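Side-chain contacts in putative ABC transporter subunit, substrate-binding component (Rhodopseudomonas palustris, PDB 4EVS), which binds 4-hydroxybenzoate and probably serves as the substrate-binding component of an ABC transporter for lignin-derived aromatic compounds: residues F21-N24 with F25-G28; N126-P129 with A130-A134; K160-F163 with E164-G168; S328-P331 with T332-H335; P364-G367 with L368-Q371. All blocks are in the same frame, centred on the assembly; numbering follows the deposited sequence. Where two conformers were deposited one is given.

Contact 1. Residues F21-N24 with F25-G28; sequences FGQN and FKMG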
loop_
_atom_site.group_PDB
_atom_site.type_symbol
_atom_site.label_atom_id
_atom_site.label_comp_id
_atom_site.label_asym_id
_atom_site.label_seq_id
_atom_site.Cartn_x
_atom_site.Cartn_y
_atom_site.Cartn_z
ATOM N N PHE A 21 -1.324 -10.321 3.260
ATOM C CA PHE A 21 -1.815 -9.091 2.643
ATOM C C PHE A 21 -3.189 -9.235 2.031
ATOM O O PHE A 21 -4.015 -8.326 2.178
ATOM C CB PHE A 21 -0.766 -8.512 1.711
ATOM C CG PHE A 21 0.491 -8.260 2.434
ATOM C CD1 PHE A 21 1.543 -9.174 2.419
ATOM C CD2 PHE A 21 0.602 -7.166 3.271
ATOM C CE1 PHE A 21 2.683 -8.956 3.180
ATOM C CE2 PHE A 21 1.733 -6.967 4.014
ATOM C CZ PHE A 21 2.763 -7.855 3.982
ATOM N N GLY A 22 -3.508 -10.395 1.455
ATOM C CA GLY A 22 -4.844 -10.577 0.937
ATOM C C GLY A 22 -5.780 -10.937 2.020
ATOM O O GLY A 22 -6.916 -10.525 1.971
ATOM N N GLN A 23 -5.318 -11.690 2.998
ATOM C CA GLN A 23 -6.150 -11.947 4.146
ATOM C C GLN A 23 -6.524 -10.654 4.850
ATOM O O GLN A 23 -7.644 -10.490 5.329
ATOM C CB GLN A 23 -5.518 -12.902 5.123
ATOM C CG GLN A 23 -5.446 -14.331 4.624
ATOM C CD GLN A 23 -6.783 -14.964 4.310
ATOM O OE1 GLN A 23 -7.803 -14.706 4.986
ATOM N NE2 GLN A 23 -6.794 -15.798 3.267
ATOM N N ASN A 24 -5.625 -9.681 4.818
ATOM C CA ASN A 24 -5.948 -8.372 5.400
ATOM C C ASN A 24 -7.044 -7.646 4.605
ATOM O O ASN A 24 -7.758 -6.830 5.169
ATOM C CB ASN A 24 -4.703 -7.508 5.532
ATOM C CG ASN A 24 -4.112 -7.509 6.951
ATOM O OD1 ASN A 24 -4.410 -6.628 7.725
ATOM N ND2 ASN A 24 -3.293 -8.530 7.292
ATOM N N PHE A 25 -7.128 -7.861 3.292
ATOM C CA PHE A 25 -8.242 -7.277 2.541
ATOM C C PHE A 25 -9.537 -7.775 3.142
ATOM O O PHE A 25 -10.456 -7.004 3.391
ATOM C CB PHE A 25 -8.212 -7.677 1.057
ATOM C CG PHE A 25 -7.138 -7.039 0.195
ATOM C CD1 PHE A 25 -6.439 -5.887 0.539
ATOM C CD2 PHE A 25 -6.849 -7.618 -1.046
ATOM C CE1 PHE A 25 -5.521 -5.345 -0.342
ATOM C CE2 PHE A 25 -5.940 -7.077 -1.921
ATOM C CZ PHE A 25 -5.249 -5.966 -1.562
ATOM N N LYS A 26 -9.625 -9.082 3.328
ATOM C CA LYS A 26 -10.805 -9.683 3.920
ATOM C C LYS A 26 -11.044 -9.148 5.337
ATOM O O LYS A 26 -12.168 -8.864 5.709
ATOM C CB LYS A 26 -10.691 -11.209 3.910
ATOM C CG LYS A 26 -11.915 -11.910 4.444
ATOM C CD LYS A 26 -11.768 -13.416 4.400
ATOM C CE LYS A 26 -11.920 -13.965 3.035
ATOM N NZ LYS A 26 -12.063 -15.492 3.051
HETATM N N MSE A 27 -9.985 -9.016 6.119
HETATM C CA MSE A 27 -10.102 -8.511 7.510
HETATM C C MSE A 27 -10.729 -7.118 7.511
HETATM O O MSE A 27 -11.588 -6.811 8.347
HETATM C CB MSE A 27 -8.735 -8.496 8.209
HETATM C CG MSE A 27 -8.180 -9.870 8.543
HETATM SE SE MSE A 27 -6.348 -9.919 8.970
HETATM C CE MSE A 27 -6.027 -8.237 9.744
ATOM N N GLY A 28 -10.259 -6.260 6.590
ATOM C CA GLY A 28 -10.738 -4.899 6.528
ATOM C C GLY A 28 -12.186 -4.808 6.071
ATOM O O GLY A 28 -12.960 -4.010 6.584
#

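Contact 2. Residues N126-P129 with A130-A134; sequences NTVP and AAKVA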
loop_
_atom_site.group_PDB
_atom_site.type_symbol
_atom_site.label_atom_id
_atom_site.label_comp_id
_atom_site.label_asym_id
_atom_site.label_seq_id
_atom_site.Cartn_x
_atom_site.Cartn_y
_atom_site.Cartn_z
ATOM N N ASN A 126 4.532 8.407 -0.841
ATOM C CA ASN A 126 5.322 8.113 0.361
ATOM C C ASN A 126 6.807 8.436 0.274
ATOM O O ASN A 126 7.430 8.745 1.288
ATOM C CB ASN A 126 5.131 6.640 0.790
ATOM C CG ASN A 126 3.778 6.381 1.402
ATOM O OD1 ASN A 126 3.288 7.197 2.195
ATOM N ND2 ASN A 126 3.186 5.183 1.106
ATOM N N THR A 127 7.352 8.409 -0.936
ATOM C CA THR A 127 8.806 8.559 -1.097
ATOM C C THR A 127 9.274 9.996 -1.057
ATOM O O THR A 127 10.379 10.252 -0.566
ATOM C CB THR A 127 9.292 7.881 -2.401
ATOM O OG1 THR A 127 8.980 6.472 -2.336
ATOM C CG2 THR A 127 10.774 8.032 -2.603
ATOM N N VAL A 128 8.491 10.918 -1.596
ATOM C CA VAL A 128 8.888 12.326 -1.563
ATOM C C VAL A 128 9.158 12.761 -0.095
ATOM O O VAL A 128 10.229 13.306 0.188
ATOM C CB VAL A 128 7.960 13.244 -2.357
ATOM C CG1 VAL A 128 8.173 14.731 -1.984
ATOM C CG2 VAL A 128 8.104 13.011 -3.886
ATOM N N PRO A 129 8.242 12.465 0.845
ATOM C CA PRO A 129 8.588 12.767 2.240
ATOM C C PRO A 129 9.812 12.031 2.723
ATOM O O PRO A 129 10.555 12.579 3.543
ATOM C CB PRO A 129 7.339 12.341 3.014
ATOM C CG PRO A 129 6.205 12.603 2.011
ATOM C CD PRO A 129 6.798 12.178 0.702
ATOM N N ALA A 130 10.007 10.768 2.327
ATOM C CA ALA A 130 11.192 10.043 2.745
ATOM C C ALA A 130 12.465 10.765 2.361
ATOM O O ALA A 130 13.432 10.846 3.137
ATOM C CB ALA A 130 11.223 8.641 2.170
ATOM N N ALA A 131 12.492 11.327 1.159
ATOM C CA ALA A 131 13.694 12.045 0.690
ATOM C C ALA A 131 13.897 13.382 1.442
ATOM O O ALA A 131 15.040 13.780 1.728
ATOM C CB ALA A 131 13.635 12.252 -0.797
ATOM N N LYS A 132 12.797 14.043 1.795
ATOM C CA LYS A 132 12.852 15.240 2.644
ATOM C C LYS A 132 13.423 14.902 4.021
ATOM O O LYS A 132 14.291 15.610 4.546
ATOM C CB LYS A 132 11.461 15.883 2.733
ATOM C CG LYS A 132 11.070 16.568 1.435
ATOM C CD LYS A 132 9.641 17.110 1.465
ATOM C CE LYS A 132 9.412 18.236 0.434
ATOM N NZ LYS A 132 9.769 17.882 -0.982
ATOM N N VAL A 133 12.947 13.811 4.612
ATOM C CA VAL A 133 13.407 13.426 5.934
ATOM C C VAL A 133 14.851 12.988 5.886
ATOM O O VAL A 133 15.618 13.240 6.825
ATOM C CB VAL A 133 12.562 12.312 6.519
ATOM C CG1 VAL A 133 13.173 11.791 7.847
ATOM C CG2 VAL A 133 11.088 12.796 6.748
ATOM N N ALA A 134 15.231 12.303 4.811
ATOM C CA ALA A 134 16.626 11.857 4.688
ATOM C C ALA A 134 17.554 13.043 4.847
ATOM O O ALA A 134 18.572 12.967 5.517
ATOM C CB ALA A 134 16.860 11.136 3.352
#

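Contact 3. Residues K160-F163 with E164-G168; sequences KKTF and EAEGG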
loop_
_atom_site.group_PDB
_atom_site.type_symbol
_atom_site.label_atom_id
_atom_site.label_comp_id
_atom_site.label_asym_id
_atom_site.label_seq_id
_atom_site.Cartn_x
_atom_site.Cartn_y
_atom_site.Cartn_z
ATOM N N LYS A 160 15.539 10.001 -5.987
ATOM C CA LYS A 160 16.654 10.652 -6.626
ATOM C C LYS A 160 16.328 12.119 -6.847
ATOM O O LYS A 160 17.143 12.988 -6.529
ATOM C CB LYS A 160 16.929 10.023 -7.965
ATOM C CG LYS A 160 17.723 8.789 -7.967
ATOM C CD LYS A 160 18.072 8.414 -9.435
ATOM C CE LYS A 160 18.975 7.217 -9.528
ATOM N NZ LYS A 160 19.208 6.835 -10.936
ATOM N N LYS A 161 15.188 12.414 -7.453
ATOM C CA LYS A 161 14.884 13.806 -7.806
ATOM C C LYS A 161 14.846 14.695 -6.566
ATOM O O LYS A 161 15.414 15.795 -6.542
ATOM C CB LYS A 161 13.558 13.921 -8.566
ATOM C CG LYS A 161 13.141 15.364 -8.818
ATOM C CD LYS A 161 12.026 15.530 -9.860
ATOM C CE LYS A 161 12.136 16.915 -10.527
ATOM N NZ LYS A 161 12.673 17.985 -9.602
ATOM N N THR A 162 14.149 14.218 -5.545
ATOM C CA THR A 162 13.893 15.034 -4.388
ATOM C C THR A 162 15.174 15.221 -3.558
ATOM O O THR A 162 15.501 16.338 -3.141
ATOM C CB THR A 162 12.770 14.390 -3.533
ATOM O OG1 THR A 162 11.578 14.150 -4.347
ATOM C CG2 THR A 162 12.462 15.255 -2.342
ATOM N N PHE A 163 15.903 14.127 -3.329
ATOM C CA PHE A 163 17.075 14.141 -2.474
ATOM C C PHE A 163 18.167 14.962 -3.158
ATOM O O PHE A 163 18.866 15.751 -2.501
ATOM C CB PHE A 163 17.510 12.708 -2.123
ATOM C CG PHE A 163 18.630 12.628 -1.125
ATOM C CD1 PHE A 163 18.491 13.139 0.155
ATOM C CD2 PHE A 163 19.856 12.095 -1.487
ATOM C CE1 PHE A 163 19.529 13.092 1.064
ATOM C CE2 PHE A 163 20.886 12.021 -0.554
ATOM C CZ PHE A 163 20.728 12.526 0.701
ATOM N N GLU A 164 18.323 14.795 -4.469
ATOM C CA GLU A 164 19.371 15.532 -5.191
ATOM C C GLU A 164 19.078 17.031 -5.188
ATOM O O GLU A 164 19.984 17.876 -5.067
ATOM C CB GLU A 164 19.558 14.950 -6.597
ATOM C CG GLU A 164 20.256 13.556 -6.540
ATOM C CD GLU A 164 20.333 12.830 -7.898
ATOM O OE1 GLU A 164 20.260 13.496 -8.944
ATOM O OE2 GLU A 164 20.441 11.568 -7.916
ATOM N N ALA A 165 17.804 17.390 -5.251
ATOM C CA ALA A 165 17.407 18.806 -5.243
ATOM C C ALA A 165 17.711 19.479 -3.918
ATOM O O ALA A 165 18.009 20.685 -3.882
ATOM C CB ALA A 165 15.914 18.938 -5.584
ATOM N N GLU A 166 17.712 18.694 -2.848
ATOM C CA GLU A 166 18.055 19.171 -1.522
ATOM C C GLU A 166 19.546 19.151 -1.266
ATOM O O GLU A 166 19.990 19.491 -0.154
ATOM C CB GLU A 166 17.394 18.283 -0.479
ATOM C CG GLU A 166 15.911 18.300 -0.573
ATOM C CD GLU A 166 15.290 17.250 0.264
ATOM O OE1 GLU A 166 15.880 16.132 0.419
ATOM O OE2 GLU A 166 14.194 17.557 0.770
ATOM N N GLY A 167 20.322 18.770 -2.282
ATOM C CA GLY A 167 21.781 18.777 -2.175
ATOM C C GLY A 167 22.456 17.466 -1.818
ATOM O O GLY A 167 23.672 17.389 -1.644
ATOM N N GLY A 168 21.661 16.420 -1.644
ATOM C CA GLY A 168 22.209 15.124 -1.341
ATOM C C GLY A 168 22.775 14.432 -2.556
ATOM O O GLY A 168 22.438 14.774 -3.696
#

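Contact 4. Residues S328-P331 with T332-H335; sequences SIDP and TTRH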
loop_
_atom_site.group_PDB
_atom_site.type_symbol
_atom_site.label_atom_id
_atom_site.label_comp_id
_atom_site.label_asym_id
_atom_site.label_seq_id
_atom_site.Cartn_x
_atom_site.Cartn_y
_atom_site.Cartn_z
ATOM N N SER A 328 -9.024 12.263 1.271
ATOM C CA SER A 328 -9.957 12.640 0.226
ATOM C C SER A 328 -9.524 11.995 -1.079
ATOM O O SER A 328 -8.373 11.576 -1.187
ATOM C CB SER A 328 -9.996 14.165 0.084
ATOM O OG SER A 328 -8.751 14.677 -0.325
ATOM N N ILE A 329 -10.412 11.921 -2.059
ATOM C CA ILE A 329 -10.001 11.539 -3.426
ATOM C C ILE A 329 -9.726 12.814 -4.221
ATOM O O ILE A 329 -10.528 13.749 -4.183
ATOM C CB ILE A 329 -11.062 10.699 -4.133
ATOM C CG1 ILE A 329 -11.372 9.434 -3.315
ATOM C CG2 ILE A 329 -10.611 10.288 -5.548
ATOM C CD1 ILE A 329 -10.152 8.536 -3.017
ATOM N N ASP A 330 -8.568 12.878 -4.895
ATOM C CA ASP A 330 -8.244 13.960 -5.819
ATOM C C ASP A 330 -8.878 13.658 -7.160
ATOM O O ASP A 330 -8.542 12.640 -7.782
ATOM C CB ASP A 330 -6.706 13.985 -5.940
ATOM C CG ASP A 330 -6.173 15.021 -6.948
ATOM O OD1 ASP A 330 -7.004 15.572 -7.698
ATOM O OD2 ASP A 330 -4.906 15.221 -7.008
ATOM N N PRO A 331 -9.841 14.480 -7.619
ATOM C CA PRO A 331 -10.513 14.102 -8.885
ATOM C C PRO A 331 -9.630 14.074 -10.113
ATOM O O PRO A 331 -9.996 13.475 -11.108
ATOM C CB PRO A 331 -11.638 15.140 -9.030
ATOM C CG PRO A 331 -11.173 16.286 -8.193
ATOM C CD PRO A 331 -10.428 15.683 -7.027
ATOM N N THR A 332 -8.493 14.751 -10.047
ATOM C CA THR A 332 -7.586 14.819 -11.209
ATOM C C THR A 332 -6.852 13.500 -11.406
ATOM O O THR A 332 -6.403 13.217 -12.522
ATOM C CB THR A 332 -6.547 16.011 -11.144
ATOM O OG1 THR A 332 -5.582 15.770 -10.111
ATOM C CG2 THR A 332 -7.212 17.389 -10.954
ATOM N N THR A 333 -6.712 12.706 -10.347
ATOM C CA THR A 333 -6.017 11.420 -10.427
ATOM C C THR A 333 -6.806 10.200 -9.951
ATOM O O THR A 333 -6.412 9.059 -10.231
ATOM C CB THR A 333 -4.759 11.483 -9.534
ATOM O OG1 THR A 333 -5.186 11.702 -8.194
ATOM C CG2 THR A 333 -3.793 12.599 -9.943
ATOM N N ARG A 334 -7.919 10.438 -9.258
ATOM C CA ARG A 334 -8.728 9.365 -8.631
ATOM C C ARG A 334 -7.922 8.548 -7.601
ATOM O O ARG A 334 -8.188 7.357 -7.340
ATOM C CB ARG A 334 -9.404 8.497 -9.667
ATOM C CG ARG A 334 -10.623 9.179 -10.244
ATOM C CD ARG A 334 -11.136 8.549 -11.526
ATOM N NE ARG A 334 -10.267 8.792 -12.670
ATOM C CZ ARG A 334 -9.387 7.919 -13.173
ATOM N NH1 ARG A 334 -9.238 6.713 -12.659
ATOM N NH2 ARG A 334 -8.664 8.256 -14.225
ATOM N N HIS A 335 -6.923 9.209 -7.031
ATOM C CA HIS A 335 -6.077 8.661 -5.992
ATOM C C HIS A 335 -6.363 9.352 -4.634
ATOM O O HIS A 335 -6.693 10.560 -4.584
ATOM C CB HIS A 335 -4.573 8.851 -6.329
ATOM C CG HIS A 335 -3.710 8.223 -5.304
ATOM N ND1 HIS A 335 -3.700 6.866 -5.092
ATOM C CD2 HIS A 335 -2.944 8.774 -4.322
ATOM C CE1 HIS A 335 -2.942 6.597 -4.041
ATOM N NE2 HIS A 335 -2.491 7.742 -3.535
HETATM O O HOH W 1 -3.356 12.991 -6.536
#

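Contact 5. Residues P364-G367 with L368-Q371; sequences PDWG and LVKQ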
loop_
_atom_site.group_PDB
_atom_site.type_symbol
_atom_site.label_atom_id
_atom_site.label_comp_id
_atom_site.label_asym_id
_atom_site.label_seq_id
_atom_site.Cartn_x
_atom_site.Cartn_y
_atom_site.Cartn_z
ATOM N N PRO A 364 -0.616 14.470 -2.191
ATOM C CA PRO A 364 -1.276 13.908 -3.356
ATOM C C PRO A 364 -0.382 12.841 -3.977
ATOM O O PRO A 364 0.691 12.522 -3.437
ATOM C CB PRO A 364 -1.409 15.119 -4.264
ATOM C CG PRO A 364 -0.109 15.804 -4.035
ATOM C CD PRO A 364 0.168 15.644 -2.555
ATOM N N ASP A 365 -0.762 12.361 -5.157
ATOM C CA ASP A 365 0.085 11.497 -5.926
ATOM C C ASP A 365 1.150 12.349 -6.622
ATOM O O ASP A 365 0.921 12.805 -7.728
ATOM C CB ASP A 365 -0.668 10.637 -6.917
ATOM C CG ASP A 365 0.244 9.715 -7.681
ATOM O OD1 ASP A 365 1.465 9.639 -7.357
ATOM O OD2 ASP A 365 -0.238 9.077 -8.643
ATOM N N TRP A 366 2.313 12.523 -5.991
ATOM C CA TRP A 366 3.397 13.358 -6.563
ATOM C C TRP A 366 3.932 12.824 -7.919
ATOM O O TRP A 366 4.637 13.523 -8.673
ATOM C CB TRP A 366 4.572 13.449 -5.587
ATOM C CG TRP A 366 4.277 14.186 -4.332
ATOM C CD1 TRP A 366 4.357 13.699 -3.051
ATOM C CD2 TRP A 366 3.863 15.538 -4.219
ATOM N NE1 TRP A 366 4.038 14.673 -2.162
ATOM C CE2 TRP A 366 3.739 15.818 -2.845
ATOM C CE3 TRP A 366 3.631 16.570 -5.150
ATOM C CZ2 TRP A 366 3.327 17.074 -2.366
ATOM C CZ3 TRP A 366 3.229 17.810 -4.676
ATOM C CH2 TRP A 366 3.077 18.042 -3.287
ATOM N N GLY A 367 3.622 11.567 -8.230
ATOM C CA GLY A 367 3.990 10.971 -9.514
ATOM C C GLY A 367 3.188 11.415 -10.701
ATOM O O GLY A 367 3.585 11.132 -11.824
ATOM N N LEU A 368 2.053 12.076 -10.458
ATOM C CA LEU A 368 1.181 12.578 -11.533
ATOM C C LEU A 368 0.988 14.092 -11.474
ATOM O O LEU A 368 0.810 14.726 -12.518
ATOM C CB LEU A 368 -0.199 11.899 -11.470
ATOM C CG LEU A 368 -0.258 10.390 -11.763
ATOM C CD1 LEU A 368 -1.709 9.910 -11.774
ATOM C CD2 LEU A 368 0.434 9.987 -13.092
ATOM N N VAL A 369 0.929 14.692 -10.274
ATOM C CA VAL A 369 0.428 16.082 -10.191
ATOM C C VAL A 369 1.390 17.155 -10.742
ATOM O O VAL A 369 0.949 18.274 -11.015
ATOM C CB VAL A 369 -0.124 16.465 -8.761
ATOM C CG1 VAL A 369 -1.257 15.496 -8.342
ATOM C CG2 VAL A 369 0.996 16.492 -7.738
ATOM N N LYS A 370 2.664 16.822 -10.921
ATOM C CA LYS A 370 3.631 17.776 -11.503
ATOM C C LYS A 370 3.899 17.546 -12.984
ATOM O O LYS A 370 4.539 18.386 -13.647
ATOM C CB LYS A 370 4.962 17.732 -10.743
ATOM C CG LYS A 370 4.862 18.242 -9.319
ATOM C CD LYS A 370 6.228 18.524 -8.720
ATOM C CE LYS A 370 6.122 18.898 -7.243
ATOM N NZ LYS A 370 7.475 19.117 -6.633
ATOM N N GLN A 371 3.391 16.443 -13.530
ATOM C CA GLN A 371 3.739 16.061 -14.888
ATOM C C GLN A 371 3.071 17.044 -15.845
ATOM O O GLN A 371 2.136 17.812 -15.498
ATOM C CB GLN A 371 3.381 14.596 -15.156
ATOM C CG GLN A 371 2.016 14.310 -15.728
ATOM C CD GLN A 371 1.755 12.776 -15.891
ATOM O OE1 GLN A 371 2.581 11.940 -15.488
ATOM N NE2 GLN A 371 0.616 12.425 -16.483
ATOM O OXT GLN A 371 3.485 17.075 -17.009
HETATM O O HOH W 2 4.266 14.433 -11.155
#

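Contact 1. Residues F21-N24 with F25-G28
Met27 N bonds to Gln23 O at 2.9 Å, and Gly28 N to Asn24 O at 2.9 Å. These are the sound backbone bonds of a single helical turn. Earlier in the turn the bonding is slacker: Phe25 N makes only weak bonds, to Phe21 O at 3.3 Å and to Gly22 O at 3.0 Å, and the bond from Lys26 N to Gly22 O is also weak.

Around the Phe25 ring, Phe21 O lies over one face, 3.8 Å above its plane and offset toward the rim. The ring reaches this place because CG is anti to the carbonyl carbon (chi1 -72°), which turns the side chain back along the preceding turn.

The remaining packing is between Asn24 and the selenomethionine Met27. The methyl CE bends in at chi3 and lies 3.0 Å from Asn24 OD1, a short approach on which little should rest, while SE is 3.8 Å from Asn24 ND2. The amide is fixed by other polar partners: OD1 accepts from Thr282 N, and ND2 is bonded to Leu20 O and Asp280 O.

Outward, Gln23 NE2 bonds to Met14 O and Lys26 makes a cation-pi contact with Tyr49. Phe21 meets the ring of Tyr80, a residue of the ligand pocket, and the side chain of Phe21 is about 6 Å from the bound 4-hydroxybenzoate. Helix 19-36 lies with Phe21, Asn24 and Phe25 against helix 283-302 at Met283, Thr284 and Ser285.

Contact 2. Residues N126-P129 with A130-A134
The peptide carbonyls of Thr127, Val128 and Pro129 accept from the backbone N-H groups of the next helical turn. Lys132 N meets Val128 O at 3.1 Å, Val133 N approaches Pro129 O at 2.9 Å, and Ala131 N comes to Thr127 O at 2.9 Å. The bond from Ala130 N to Asn126 O is weak, at 3.4 Å.

That weak bond is consistent with the kink of helix 123-136 at Pro129, whose nitrogen carries no hydrogen and makes no bond to the turn before it. The helix covers strands of the sheet in one lobe of the periplasmic binding protein fold, with Ala130 and Val133 on Met228 of strand 226-230 and Thr127 and Ala130 on Phe199 of strand 197-201.

Side chains touch sparingly. Val128 and Lys132 run side by side in the same direction, and the lysine, bent only at chi4 (54°), brings NZ to 3.7 Å from Val128 CG1. Val133 CG2 rests on Pro129 O at 3.3 Å. The methyl of Ala130 lies 3.3 Å from Thr127 O, and Thr127 OG1 is bonded to Met123 O one turn back.

Contact 3. Residues K160-F163 with E164-G168
Gly168 lays its CA over one face of the Phe163 ring, a CH-pi contact 3.8 Å from the centroid and 24° off the ring normal. This is the tight part: a CB on Gly168 would clash with Phe163 CE2, so any side chain there would run into the ring. The chain returns here through a Schellman motif, in which Gly168 N bonds to Phe163 O at 3.0 Å, Gly167 N bonds to Glu164 O, and Gly167 takes a positive phi of 97° that suits a residue without a side chain. A chi1 of -174° carries the Phe163 ring beyond the last turn to meet the returning chain, and it also packs on Phe159 and Val142. Replacing Phe163 by an alanine is likely to strip Gly168 CA of its aromatic face and open a gap toward Phe159 and Val142.

The outer side is looser. Glu164 OE2 lies beside the start of the lysine chain, 3.8 Å from Lys160 CB, and Glu164 CG is 3.2 Å from Lys160 O. Lys160 NZ remains 5.7 Å from Glu164 OE2 and has a long, weak ion pair with Glu156.

The end of helix 150-165, within its beta-alpha-beta unit, is thus secured by backbone bonds and a ring face, while the opposite charges probably contribute only weak, longer-range attraction.

Contact 4. Residues S328-P331 with T332-H335
Asp330 N gives His335 O a nearly straight bond (174°) of 3.0 Å where strand 325-330 turns back toward strand 335-348. Between them Pro331 and Thr332 keep right-handed helical backbone angles, Thr333 departs from these, and Arg334 takes the left-handed conformation, which reverses the chain. Asp330 O takes two donors: Arg334 N at 2.7 Å, in line with the carbonyl, and Thr333 N at 3.2 Å from above its plane.

The aspartate side chain repeats the grip. A chi1 of 177° swings the carboxylate away from Asp330 N, over the loop, and OD1 accepts from Thr332 N at 2.9 Å, an Asx turn, and from Thr332 OG1 at 2.8 Å, both from the same face of the carboxylate. OD2 accepts from a water 2.8 Å away that also bonds to Thr333 OG1. That hydroxyl in turn accepts from His335 N at 3.3 Å, forming an ST turn. Were Asp330 a leucine, Thr332 N and OG1 would probably lose their shared acceptor and the loop tip one of its ties.

Ile329 CG2 packs on Arg334 CA. The hairpin leans on its surroundings through Arg334 NH1, bonded to Ile116 O and Thr110 O, and through His335, bonded to Gln125 and Arg118. Asp330 and Thr333 touch Val369 and Leu368 of helix 366-369, and Ile329 lies against Trp320 of strand 319-322.

Contact 5. Residues P364-G367 with L368-Q371
Asp365 caps the short, weakly bonded C-terminal helix 366-369, and its contact with Leu368 and Val369 is a local one round the first turn, at the surface beside helix 123-136. Asp365 O accepts from Val369 N at 3.2 Å and from Leu368 N at 3.0 Å. The carboxylate turns back over the helix start, its CG trans to Asp365 N (chi1 -178°), and OD1 takes Gly367 N at 3.0 Å. The same oxygen also accepts from Ser107 OG and Thr122 OG1, while OD2 lies 3.4 Å from Leu368 CG.

On another side of the turn, Val369 CG2 touches both Pro364 CG, at 3.9 Å, and Trp366 CE3, at 3.7 Å, while Pro364 CD lies over one face of the indole. Beyond this the helix fails: a water accepts from Lys370 N and donates to Trp366 O at 2.7 Å, standing in for a direct backbone bond.

Gln371, which ends the chain, is tied through NE2 to Glu111, and Trp366 NE1 to Gln363. An aspartate N-cap whose carboxylate accepts the backbone N-H two residues on is a classic way for a helix to begin.

How the contacts relate
Along the chain the five contacts follow in series; in space contacts 2 and 3, 2 and 5, and 4 and 5 touch, forming a chain 3-2-5-4. Contacts 2 and 3 have centres about 10 Å apart, because helices 123-136 and 150-165 pack together with Ala131 against Thr162. Contacts 4 and 5 are about 11 Å apart at their centres, the hairpin between strands 325-330 and 335-348 meeting helix 366-369. Contact 5 also reaches contact 2 where Trp366 packs on Val128, so the C-terminal turn joins the hairpin to helix 123-136. Contact 1, on helix 19-36, touches none of them: its centre is 24 to 36 Å from theirs, and its Phe21 side chain is about 6 Å from the bound 4-hydroxybenzoate.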